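Local coordinates for protein multiheme cytochrome cf (Carboxydothermus ferrireducens DSM 11255, PDB 6QVM) that is an S-layer-associated undecaheme c-type cytochrome that probably carries electrons out through its chain of hemes to reduce insoluble extracellular Fe(III), at residues E145-V149 with K169-W173; V283-Y289 with H306-L311; P325-T329 with K385-G389. All blocks are in the same frame, centred on the assembly; numbering follows the deposited sequence.

Contact 1 of 3, residues E145-V149 with K169-W173; sequences EVAKV and KALVW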
loop_
_atom_site.group_PDB
_atom_site.type_symbol
_atom_site.label_atom_id
_atom_site.label_comp_id
_atom_site.label_asym_id
_atom_site.label_seq_id
_atom_site.Cartn_x
_atom_site.Cartn_y
_atom_site.Cartn_z
ATOM N N GLU A 145 7.950 -11.291 -45.844
ATOM C CA GLU A 145 7.583 -10.417 -46.950
ATOM C C GLU A 145 8.805 -9.987 -47.752
ATOM O O GLU A 145 8.685 -9.656 -48.937
ATOM C CB GLU A 145 6.838 -9.190 -46.419
ATOM C CG GLU A 145 5.860 -8.578 -47.408
ATOM C CD GLU A 145 4.717 -9.516 -47.736
ATOM O OE1 GLU A 145 4.358 -10.343 -46.871
ATOM O OE2 GLU A 145 4.187 -9.434 -48.863
ATOM N N VAL A 146 9.979 -9.990 -47.121
ATOM C CA VAL A 146 11.208 -9.571 -47.783
ATOM C C VAL A 146 11.781 -10.705 -48.626
ATOM O O VAL A 146 12.300 -10.474 -49.723
ATOM C CB VAL A 146 12.212 -9.065 -46.732
ATOM C CG1 VAL A 146 13.616 -8.988 -47.309
ATOM C CG2 VAL A 146 11.777 -7.710 -46.210
ATOM N N ALA A 147 11.678 -11.944 -48.144
ATOM C CA ALA A 147 12.128 -13.086 -48.932
ATOM C C ALA A 147 11.274 -13.324 -50.172
ATOM O O ALA A 147 11.651 -14.142 -51.018
ATOM C CB ALA A 147 12.140 -14.345 -48.063
ATOM N N LYS A 148 10.142 -12.635 -50.299
ATOM C CA LYS A 148 9.239 -12.825 -51.427
ATOM C C LYS A 148 9.656 -12.060 -52.676
ATOM O O LYS A 148 8.921 -12.095 -53.669
ATOM C CB LYS A 148 7.815 -12.414 -51.040
ATOM C CG LYS A 148 6.930 -13.567 -50.610
ATOM C CD LYS A 148 5.480 -13.137 -50.483
ATOM N N VAL A 149 10.795 -11.371 -52.664
ATOM C CA VAL A 149 11.261 -10.653 -53.843
ATOM C C VAL A 149 12.324 -11.497 -54.529
ATOM O O VAL A 149 13.112 -12.199 -53.883
ATOM C CB VAL A 149 11.784 -9.234 -53.514
ATOM C CG1 VAL A 149 10.672 -8.380 -52.923
ATOM C CG2 VAL A 149 12.985 -9.298 -52.585
ATOM N N LYS A 169 17.579 -7.612 -50.368
ATOM C CA LYS A 169 16.145 -7.784 -50.585
ATOM C C LYS A 169 15.341 -6.815 -49.728
ATOM O O LYS A 169 14.277 -6.338 -50.143
ATOM C CB LYS A 169 15.742 -9.225 -50.300
ATOM C CG LYS A 169 16.895 -10.216 -50.374
ATOM C CD LYS A 169 16.385 -11.634 -50.521
ATOM C CE LYS A 169 15.893 -11.885 -51.931
ATOM N NZ LYS A 169 15.091 -13.131 -52.022
ATOM N N ALA A 170 15.831 -6.516 -48.524
ATOM C CA ALA A 170 15.118 -5.607 -47.631
ATOM C C ALA A 170 15.069 -4.200 -48.208
ATOM O O ALA A 170 14.040 -3.516 -48.129
ATOM C CB ALA A 170 15.775 -5.591 -46.254
ATOM N N LEU A 171 16.175 -3.753 -48.802
ATOM C CA LEU A 171 16.221 -2.402 -49.353
ATOM C C LEU A 171 15.239 -2.229 -50.506
ATOM O O LEU A 171 14.716 -1.129 -50.712
ATOM C CB LEU A 171 17.645 -2.077 -49.800
ATOM C CG LEU A 171 18.003 -0.655 -50.237
ATOM C CD1 LEU A 171 17.552 0.367 -49.210
ATOM C CD2 LEU A 171 19.506 -0.560 -50.454
ATOM N N VAL A 172 14.978 -3.296 -51.261
ATOM C CA VAL A 172 14.029 -3.212 -52.365
ATOM C C VAL A 172 12.597 -3.299 -51.846
ATOM O O VAL A 172 11.701 -2.594 -52.328
ATOM C CB VAL A 172 14.336 -4.296 -53.412
ATOM C CG1 VAL A 172 13.372 -4.203 -54.574
ATOM C CG2 VAL A 172 15.773 -4.180 -53.871
ATOM N N TRP A 173 12.355 -4.185 -50.876
ATOM C CA TRP A 173 11.051 -4.240 -50.216
ATOM C C TRP A 173 10.671 -2.877 -49.650
ATOM O O TRP A 173 9.540 -2.406 -49.821
ATOM C CB TRP A 173 11.062 -5.295 -49.103
ATOM C CG TRP A 173 9.982 -5.102 -48.077
ATOM C CD1 TRP A 173 8.653 -5.381 -48.223
ATOM C CD2 TRP A 173 10.141 -4.585 -46.749
ATOM N NE1 TRP A 173 7.976 -5.070 -47.069
ATOM C CE2 TRP A 173 8.866 -4.582 -46.148
ATOM C CE3 TRP A 173 11.237 -4.122 -46.010
ATOM C CZ2 TRP A 173 8.658 -4.139 -44.845
ATOM C CZ3 TRP A 173 11.027 -3.687 -44.714
ATOM C CH2 TRP A 173 9.749 -3.697 -44.146
#

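Contact 2 of 3, residues V283-Y289 with H306-L311; sequences VGKDYKY and HTQNWL. With HEC (heme c), chain H.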
loop_
_atom_site.group_PDB
_atom_site.type_symbol
_atom_site.label_atom_id
_atom_site.label_comp_id
_atom_site.label_asym_id
_atom_site.label_seq_id
_atom_site.Cartn_x
_atom_site.Cartn_y
_atom_site.Cartn_z
ATOM N N VAL A 283 -0.939 -25.653 -5.824
ATOM C CA VAL A 283 -2.195 -25.622 -6.561
ATOM C C VAL A 283 -2.007 -26.397 -7.858
ATOM O O VAL A 283 -1.150 -26.049 -8.680
ATOM C CB VAL A 283 -2.639 -24.177 -6.836
ATOM C CG1 VAL A 283 -3.844 -24.153 -7.758
ATOM C CG2 VAL A 283 -2.950 -23.462 -5.521
ATOM N N GLY A 284 -2.816 -27.435 -8.047
ATOM C CA GLY A 284 -2.672 -28.309 -9.187
ATOM C C GLY A 284 -3.148 -27.690 -10.489
ATOM O O GLY A 284 -3.676 -26.580 -10.540
ATOM N N LYS A 285 -2.962 -28.451 -11.570
ATOM C CA LYS A 285 -3.434 -28.024 -12.878
ATOM C C LYS A 285 -4.951 -27.878 -12.927
ATOM O O LYS A 285 -5.458 -27.137 -13.775
ATOM C CB LYS A 285 -2.959 -29.010 -13.949
ATOM C CG LYS A 285 -1.453 -29.047 -14.125
ATOM C CD LYS A 285 -1.058 -28.737 -15.557
ATOM C CE LYS A 285 0.421 -28.376 -15.654
ATOM N NZ LYS A 285 0.694 -27.033 -15.077
ATOM N N ASP A 286 -5.679 -28.561 -12.044
ATOM C CA ASP A 286 -7.122 -28.420 -11.921
ATOM C C ASP A 286 -7.522 -27.396 -10.864
ATOM O O ASP A 286 -8.702 -27.313 -10.521
ATOM C CB ASP A 286 -7.754 -29.778 -11.602
ATOM C CG ASP A 286 -7.302 -30.337 -10.267
ATOM O OD1 ASP A 286 -6.259 -29.881 -9.755
ATOM O OD2 ASP A 286 -7.997 -31.228 -9.731
ATOM N N TYR A 287 -6.553 -26.660 -10.311
ATOM C CA TYR A 287 -6.728 -25.586 -9.335
ATOM C C TYR A 287 -7.137 -26.073 -7.954
ATOM O O TYR A 287 -7.590 -25.260 -7.128
ATOM C CB TYR A 287 -7.732 -24.531 -9.818
ATOM C CG TYR A 287 -7.275 -23.822 -11.061
ATOM C CD1 TYR A 287 -6.426 -22.728 -10.984
ATOM C CD2 TYR A 287 -7.681 -24.256 -12.314
ATOM C CE1 TYR A 287 -6.004 -22.074 -12.119
ATOM C CE2 TYR A 287 -7.261 -23.614 -13.460
ATOM C CZ TYR A 287 -6.420 -22.523 -13.355
ATOM O OH TYR A 287 -5.989 -21.872 -14.483
ATOM N N LYS A 288 -6.986 -27.361 -7.667
ATOM C CA LYS A 288 -7.242 -27.874 -6.333
ATOM C C LYS A 288 -5.932 -28.015 -5.577
ATOM O O LYS A 288 -4.880 -28.256 -6.170
ATOM C CB LYS A 288 -7.959 -29.222 -6.377
ATOM C CG LYS A 288 -9.284 -29.193 -7.104
ATOM C CD LYS A 288 -10.230 -30.282 -6.642
ATOM C CE LYS A 288 -11.485 -30.293 -7.505
ATOM N NZ LYS A 288 -12.629 -30.952 -6.813
ATOM N N TYR A 289 -6.006 -27.864 -4.259
ATOM C CA TYR A 289 -4.809 -27.978 -3.448
ATOM C C TYR A 289 -4.283 -29.410 -3.474
ATOM O O TYR A 289 -5.003 -30.366 -3.767
ATOM C CB TYR A 289 -5.090 -27.524 -2.019
ATOM C CG TYR A 289 -5.276 -26.027 -1.909
ATOM C CD1 TYR A 289 -4.191 -25.169 -2.010
ATOM C CD2 TYR A 289 -6.535 -25.473 -1.718
ATOM C CE1 TYR A 289 -4.350 -23.804 -1.913
ATOM C CE2 TYR A 289 -6.704 -24.106 -1.624
ATOM C CZ TYR A 289 -5.607 -23.282 -1.718
ATOM O OH TYR A 289 -5.765 -21.926 -1.630
ATOM N N HIS A 306 -5.903 -29.535 2.747
ATOM C CA HIS A 306 -6.658 -28.647 1.873
ATOM C C HIS A 306 -7.053 -29.388 0.601
ATOM O O HIS A 306 -6.216 -30.032 -0.040
ATOM C CB HIS A 306 -5.840 -27.403 1.527
ATOM C CG HIS A 306 -5.834 -26.356 2.600
ATOM N ND1 HIS A 306 -4.746 -26.130 3.416
ATOM C CD2 HIS A 306 -6.780 -25.466 2.984
ATOM C CE1 HIS A 306 -5.024 -25.150 4.259
ATOM N NE2 HIS A 306 -6.253 -24.730 4.018
ATOM N N THR A 307 -8.332 -29.295 0.232
ATOM C CA THR A 307 -8.811 -29.869 -1.013
ATOM C C THR A 307 -9.678 -28.911 -1.814
ATOM O O THR A 307 -10.202 -29.308 -2.862
ATOM C CB THR A 307 -9.603 -31.163 -0.758
ATOM O OG1 THR A 307 -10.654 -30.911 0.186
ATOM C CG2 THR A 307 -8.693 -32.273 -0.235
ATOM N N GLN A 308 -9.837 -27.668 -1.362
ATOM C CA GLN A 308 -10.672 -26.705 -2.064
ATOM C C GLN A 308 -10.108 -26.396 -3.448
ATOM O O GLN A 308 -8.941 -26.655 -3.755
ATOM C CB GLN A 308 -10.805 -25.402 -1.267
ATOM C CG GLN A 308 -11.319 -25.559 0.156
ATOM C CD GLN A 308 -10.210 -25.809 1.157
ATOM O OE1 GLN A 308 -9.223 -26.479 0.856
ATOM N NE2 GLN A 308 -10.368 -25.266 2.359
ATOM N N ASN A 309 -10.974 -25.845 -4.298
ATOM C CA ASN A 309 -10.547 -25.236 -5.552
ATOM C C ASN A 309 -10.052 -23.832 -5.229
ATOM O O ASN A 309 -10.833 -22.971 -4.807
ATOM C CB ASN A 309 -11.690 -25.218 -6.565
ATOM C CG ASN A 309 -11.253 -24.723 -7.940
ATOM O OD1 ASN A 309 -10.493 -23.757 -8.060
ATOM N ND2 ASN A 309 -11.742 -25.382 -8.985
ATOM N N TRP A 310 -8.751 -23.602 -5.428
ATOM C CA TRP A 310 -8.158 -22.322 -5.056
ATOM C C TRP A 310 -8.723 -21.193 -5.902
ATOM O O TRP A 310 -9.007 -20.104 -5.393
ATOM C CB TRP A 310 -6.637 -22.383 -5.189
ATOM C CG TRP A 310 -5.985 -21.033 -5.234
ATOM C CD1 TRP A 310 -5.654 -20.244 -4.168
ATOM C CD2 TRP A 310 -5.589 -20.311 -6.406
ATOM N NE1 TRP A 310 -5.076 -19.077 -4.605
ATOM C CE2 TRP A 310 -5.020 -19.095 -5.975
ATOM C CE3 TRP A 310 -5.652 -20.579 -7.778
ATOM C CZ2 TRP A 310 -4.523 -18.147 -6.865
ATOM C CZ3 TRP A 310 -5.157 -19.636 -8.662
ATOM C CH2 TRP A 310 -4.604 -18.433 -8.201
ATOM N N LEU A 311 -8.905 -21.440 -7.198
ATOM C CA LEU A 311 -9.389 -20.390 -8.089
ATOM C C LEU A 311 -10.806 -19.962 -7.731
ATOM O O LEU A 311 -11.132 -18.769 -7.771
ATOM C CB LEU A 311 -9.316 -20.870 -9.535
ATOM C CG LEU A 311 -9.543 -19.852 -10.651
ATOM C CD1 LEU A 311 -8.534 -18.721 -10.574
ATOM C CD2 LEU A 311 -9.469 -20.542 -12.008
HETATM FE FE HEC H . -6.327 -16.562 2.713
HETATM C CHA HEC H . -3.681 -15.493 4.680
HETATM C CHB HEC H . -4.813 -19.640 2.429
HETATM C CHC HEC H . -9.062 -17.739 0.973
HETATM C CHD HEC H . -7.632 -13.407 2.619
HETATM N NA HEC H . -4.578 -17.409 3.422
HETATM C C1A HEC H . -3.616 -16.778 4.188
HETATM C C2A HEC H . -2.531 -17.712 4.410
HETATM C C3A HEC H . -2.838 -18.859 3.793
HETATM C C4A HEC H . -4.132 -18.691 3.160
HETATM C CMA HEC H . -1.959 -20.127 3.760
HETATM C CAA HEC H . -1.258 -17.419 5.236
HETATM C CBA HEC H . -1.600 -17.690 6.703
HETATM C CGA HEC H . -0.381 -17.537 7.576
HETATM O O1A HEC H . 0.248 -16.442 7.577
HETATM O O2A HEC H . -0.056 -18.522 8.291
HETATM N NB HEC H . -6.834 -18.339 1.828
HETATM C C1B HEC H . -6.095 -19.507 1.927
HETATM C C2B HEC H . -6.903 -20.582 1.389
HETATM C C3B HEC H . -8.081 -20.063 0.981
HETATM C C4B HEC H . -8.054 -18.639 1.251
HETATM C CMB HEC H . -6.429 -22.049 1.304
HETATM C CAB HEC H . -9.275 -20.805 0.329
HETATM C CBB HEC H . -9.854 -21.895 1.261
HETATM N NC HEC H . -8.012 -15.723 1.918
HETATM C C1C HEC H . -9.032 -16.390 1.264
HETATM C C2C HEC H . -10.083 -15.436 0.962
HETATM C C3C HEC H . -9.691 -14.232 1.419
HETATM C C4C HEC H . -8.381 -14.399 2.025
HETATM C CMC HEC H . -11.393 -15.776 0.220
HETATM C CAC HEC H . -10.440 -12.880 1.323
HETATM C CBC HEC H . -11.746 -12.922 2.141
HETATM N ND HEC H . -5.729 -14.740 3.501
HETATM C C1D HEC H . -6.482 -13.579 3.366
HETATM C C2D HEC H . -5.867 -12.543 4.154
HETATM C C3D HEC H . -4.629 -13.186 4.803
HETATM C C4D HEC H . -4.628 -14.551 4.338
HETATM C CMD HEC H . -6.394 -11.098 4.261
HETATM C CAD HEC H . -3.590 -12.544 5.752
HETATM C CBD HEC H . -4.287 -11.948 6.978
HETATM C CGD HEC H . -4.672 -13.038 7.944
HETATM O O1D HEC H . -4.146 -14.165 7.796
HETATM O O2D HEC H . -5.496 -12.789 8.857
#

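Contact 3 of 3, residues P325-T329 with K385-G389; sequences PNGIT and KCHEG. With HEC (heme c), chain J.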
loop_
_atom_site.group_PDB
_atom_site.type_symbol
_atom_site.label_atom_id
_atom_site.label_comp_id
_atom_site.label_asym_id
_atom_site.label_seq_id
_atom_site.Cartn_x
_atom_site.Cartn_y
_atom_site.Cartn_z
ATOM N N PRO A 325 -15.252 -5.724 -8.789
ATOM C CA PRO A 325 -14.686 -5.581 -7.444
ATOM C C PRO A 325 -13.800 -6.761 -7.075
ATOM O O PRO A 325 -14.052 -7.905 -7.465
ATOM C CB PRO A 325 -15.924 -5.516 -6.540
ATOM C CG PRO A 325 -17.036 -5.083 -7.448
ATOM C CD PRO A 325 -16.723 -5.708 -8.777
ATOM N N ASN A 326 -12.758 -6.471 -6.304
ATOM C CA ASN A 326 -11.853 -7.491 -5.804
ATOM C C ASN A 326 -12.102 -7.727 -4.321
ATOM O O ASN A 326 -12.812 -6.973 -3.649
ATOM C CB ASN A 326 -10.392 -7.105 -6.052
ATOM C CG ASN A 326 -10.018 -5.802 -5.392
ATOM O OD1 ASN A 326 -10.811 -4.866 -5.349
ATOM N ND2 ASN A 326 -8.803 -5.732 -4.873
ATOM N N GLY A 327 -11.494 -8.790 -3.808
ATOM C CA GLY A 327 -11.711 -9.157 -2.426
ATOM C C GLY A 327 -12.763 -10.234 -2.274
ATOM O O GLY A 327 -12.895 -11.109 -3.137
ATOM N N ILE A 328 -13.543 -10.154 -1.193
ATOM C CA ILE A 328 -14.417 -11.261 -0.816
ATOM C C ILE A 328 -15.587 -11.417 -1.788
ATOM O O ILE A 328 -16.156 -12.511 -1.909
ATOM C CB ILE A 328 -14.891 -11.072 0.635
ATOM C CG1 ILE A 328 -15.601 -12.330 1.132
ATOM C CG2 ILE A 328 -15.770 -9.839 0.761
ATOM C CD1 ILE A 328 -15.512 -12.518 2.627
ATOM N N THR A 329 -15.962 -10.355 -2.499
ATOM C CA THR A 329 -17.024 -10.442 -3.493
ATOM C C THR A 329 -16.488 -10.637 -4.906
ATOM O O THR A 329 -17.255 -10.521 -5.865
ATOM C CB THR A 329 -17.909 -9.192 -3.451
ATOM O OG1 THR A 329 -17.166 -8.061 -3.919
ATOM C CG2 THR A 329 -18.405 -8.920 -2.032
ATOM N N LYS A 385 -11.933 -5.613 2.510
ATOM C CA LYS A 385 -12.512 -6.494 1.502
ATOM C C LYS A 385 -11.753 -7.808 1.390
ATOM O O LYS A 385 -12.290 -8.772 0.834
ATOM C CB LYS A 385 -12.565 -5.785 0.150
ATOM C CG LYS A 385 -11.229 -5.276 -0.344
ATOM C CD LYS A 385 -11.418 -3.994 -1.145
ATOM C CE LYS A 385 -10.560 -3.975 -2.406
ATOM N NZ LYS A 385 -10.853 -2.796 -3.271
ATOM N N CYS A 386 -10.525 -7.866 1.905
ATOM C CA CYS A 386 -9.791 -9.113 2.085
ATOM C C CYS A 386 -9.593 -9.477 3.548
ATOM O O CYS A 386 -9.784 -10.634 3.921
ATOM C CB CYS A 386 -8.424 -9.040 1.397
ATOM S SG CYS A 386 -8.482 -8.708 -0.379
ATOM N N HIS A 387 -9.223 -8.510 4.390
ATOM C CA HIS A 387 -9.116 -8.731 5.832
ATOM C C HIS A 387 -10.475 -8.461 6.479
ATOM O O HIS A 387 -10.679 -7.478 7.193
ATOM C CB HIS A 387 -8.045 -7.832 6.434
ATOM C CG HIS A 387 -6.692 -7.963 5.805
ATOM N ND1 HIS A 387 -5.670 -8.674 6.395
ATOM C CD2 HIS A 387 -6.178 -7.434 4.669
ATOM C CE1 HIS A 387 -4.592 -8.603 5.634
ATOM N NE2 HIS A 387 -4.873 -7.854 4.581
ATOM N N GLU A 388 -11.419 -9.370 6.226
ATOM C CA GLU A 388 -12.814 -9.066 6.522
ATOM C C GLU A 388 -13.131 -9.085 8.012
ATOM O O GLU A 388 -14.177 -8.564 8.409
ATOM C CB GLU A 388 -13.737 -10.039 5.787
ATOM C CG GLU A 388 -13.962 -11.365 6.498
ATOM C CD GLU A 388 -12.752 -12.277 6.467
ATOM O OE1 GLU A 388 -12.358 -12.777 7.539
ATOM O OE2 GLU A 388 -12.203 -12.512 5.372
ATOM N N GLY A 389 -12.270 -9.673 8.840
ATOM C CA GLY A 389 -12.484 -9.693 10.272
ATOM C C GLY A 389 -13.078 -10.973 10.825
ATOM O O GLY A 389 -13.304 -11.057 12.036
HETATM FE FE HEC J . -3.347 -7.489 3.396
HETATM C CHA HEC J . -1.100 -9.860 4.347
HETATM C CHB HEC J . -2.320 -5.479 6.008
HETATM C CHC HEC J . -5.196 -4.879 2.125
HETATM C CHD HEC J . -4.823 -9.644 1.132
HETATM N NA HEC J . -1.966 -7.626 4.888
HETATM C C1A HEC J . -1.171 -8.728 5.130
HETATM C C2A HEC J . -0.426 -8.492 6.350
HETATM C C3A HEC J . -0.766 -7.284 6.812
HETATM C C4A HEC J . -1.744 -6.722 5.905
HETATM C CMA HEC J . -0.223 -6.624 8.094
HETATM C CAA HEC J . 0.575 -9.475 6.994
HETATM C CBA HEC J . 1.983 -9.143 6.511
HETATM C CGA HEC J . 2.962 -10.012 7.256
HETATM O O1A HEC J . 2.658 -11.213 7.499
HETATM O O2A HEC J . 4.056 -9.496 7.603
HETATM N NB HEC J . -3.700 -5.547 3.966
HETATM C C1B HEC J . -3.129 -4.904 5.050
HETATM C C2B HEC J . -3.532 -3.516 5.013
HETATM C C3B HEC J . -4.338 -3.345 3.945
HETATM C C4B HEC J . -4.453 -4.625 3.263
HETATM C CMB HEC J . -3.112 -2.481 6.082
HETATM C CAB HEC J . -5.028 -2.033 3.493
HETATM C CBB HEC J . -4.019 -0.892 3.208
HETATM N NC HEC J . -4.791 -7.319 1.947
HETATM C C1C HEC J . -5.355 -6.122 1.527
HETATM C C2C HEC J . -6.178 -6.392 0.357
HETATM C C3C HEC J . -6.030 -7.700 0.034
HETATM C C4C HEC J . -5.185 -8.309 1.060
HETATM C CMC HEC J . -6.935 -5.312 -0.455
HETATM C CAC HEC J . -6.707 -8.490 -1.128
HETATM C CBC HEC J . -6.392 -7.928 -2.537
HETATM N ND HEC J . -3.017 -9.443 2.829
HETATM C C1D HEC J . -3.756 -10.134 1.864
HETATM C C2D HEC J . -3.229 -11.475 1.765
HETATM C C3D HEC J . -2.071 -11.534 2.766
HETATM C C4D HEC J . -2.009 -10.232 3.380
HETATM C CMD HEC J . -3.716 -12.612 0.847
HETATM C CAD HEC J . -1.141 -12.726 3.045
HETATM C CBD HEC J . 0.111 -12.463 2.201
HETATM C CGD HEC J . 1.068 -13.627 2.223
HETATM O O1D HEC J . 1.013 -14.418 3.201
HETATM O O2D HEC J . 1.887 -13.752 1.271
HETATM O O HOH W 1 -13.828 -4.214 -3.818
#

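Contact 1 of 3, residues E145-V149 with K169-W173
Val146 drives its two methyl branches into different parts of the helix 165-176. Its CG1, set anti to the backbone N (chi1 164°), reaches the helix backbone, 3.5 Å from Ala170 N, and also brushes Lys169 CB. The same torsion carries CG2 toward the indole of Trp173, where it arrives obliquely, 3.6 Å from CD2 at the junction of the two rings. The valine and tryptophan side chains cross nearly at right angles. Glu145 adds a looser touch, its CG 4.1 Å from Trp173 NE1, and its carboxylate leads away from the tryptophan.

Beyond Val146 the chain makes a type I turn that ends at Val149, whose CG2 rests 3.6 Å from Lys169 CB. The two side chains run past each other in opposite directions, with CE of the lysine also against CG2. A bend at chi3 (75°) brings the ammonium to the carbonyl of Val149, the last residue of the turn, and Lys169 NZ donates a 2.9 Å hydrogen bond to Val149 O, almost in line with the carbonyl (C=O...N 164°). Met137 of helix 129-139 touches both Val146 and Trp173, joining a third helix to this packing in a region that probably belongs to the S-layer-binding part of the protein. One amphipathic lysine thus serves both sides of the chemistry: its stem continues the apolar packing from Val146 to Val149 of the turn, while its charged end takes up a backbone carbonyl where the chain leaves the turn.

Contact 2 of 3, residues V283-Y289 with H306-L311
Asn309 plays two structural parts at once, pairing with Lys288 in an isolated antiparallel bridge and capping the helix that starts at the next residue. The two form a non-hydrogen-bonded pair, CA atoms 4.3 Å apart, with a bond on each flank: Trp310 N, in the first turn of the helix, donates to Tyr287 O at 2.6 Å, and Tyr289 N donates to Gln308 O at 3.2 Å. Asn309 OD1 caps Val312 N.

Side chains fill both ends of the bridge. Leu311 CD2 stands over the ring centre of Tyr287, a CH-pi contact of 3.7 Å only 8° off the normal, while Trp310 CE3 meets the edge of that ring at CD1. Glu342 binds the Tyr287 hydroxyl. At the other end His306 turns its edge to the face of Tyr289, ring centres 5.4 Å apart and planes at 50°; Asp304 holds His306 ND1. Trp310 completes the aromatic cluster, and Tyr289 OH lies close to both its CD1 and the heme methyl CMB. His306 NE2 also approaches that methyl, at 3.8 Å, and Gln308 NE2 touches the heme carbon CBB. The side chain of Lys288, which is partly exposed, touches a bound N-acetylgalactosamine. Two backbone bonds thus join the segments where Tyr289, His306 and Gln308 meet the heme edge, and the contacts these three make with it are essentially van der Waals.

Contact 3 of 3, residues P325-T329 with K385-G389
Asn326 meets the bent side chain of Lys385 through its amide. Its CG is lodged between backbone N and carbonyl carbon (chi1 59°), which brings OD1 to 2.9 Å from Lys385 NZ in a weak hydrogen bond, while ND2 is held from elsewhere by Ala353 O. The two side chains cross at a slant, and bends at chi2 and chi3 of the lysine bring its CE beside the amide. A water links the same pair a second time, donating to Asn326 O at 2.9 Å and accepting a weak bond from Lys385 NZ at 3.3 Å.

Gly327 follows. Without a side chain, it lets its CA come within 3.3 Å of Lys385 O and 3.8 Å of Cys386 SG. Ile328 N then donates to that same Lys385 O at 2.8 Å; the bond is bent (130° at the hydrogen) and its donor tilts 19° from the carbonyl plane. Ile328 leans its side chain past this carbonyl, with CD1 near Glu388.

The partner segment closes a CXXCH heme-binding motif, in which Cys386 SG is joined covalently to CAC of the heme at 1.9 Å. His387 NE2 ligates the heme iron FE at 2.0 Å, with His243 as the other axial ligand. The backbone bond from Ile328 thus fastens the motif just before its second cysteine. In the fold, the loop between strands 319-320 and 333-336 packs on the loop that runs from helix 381-384 toward strand 400-403, and Leu581 touches both Ile328 and Glu388, whose OE2 is bonded to His392.

Contacts 2 and 3 belong to the heme-bearing body, their centres about 20 Å apart and nearest atoms about 9 Å apart, whereas contact 1 lies remote, its centre about 51 Å from that of contact 2 and about 56 Å from that of contact 3. The heme edge met by contact 2 belongs to a neighbour of the heme held by contact 3. FE of HEC (chain H) lies 9.6 Å from FE of HEC (chain J), consistent with rapid electron transfer. Arg393 connects them, its N bonding the first heme and its O weakly bonding His387, ligand of the second. Contact 1 instead packs a helix end and its turn on helix 165-176, in the probable S-layer-inserting part.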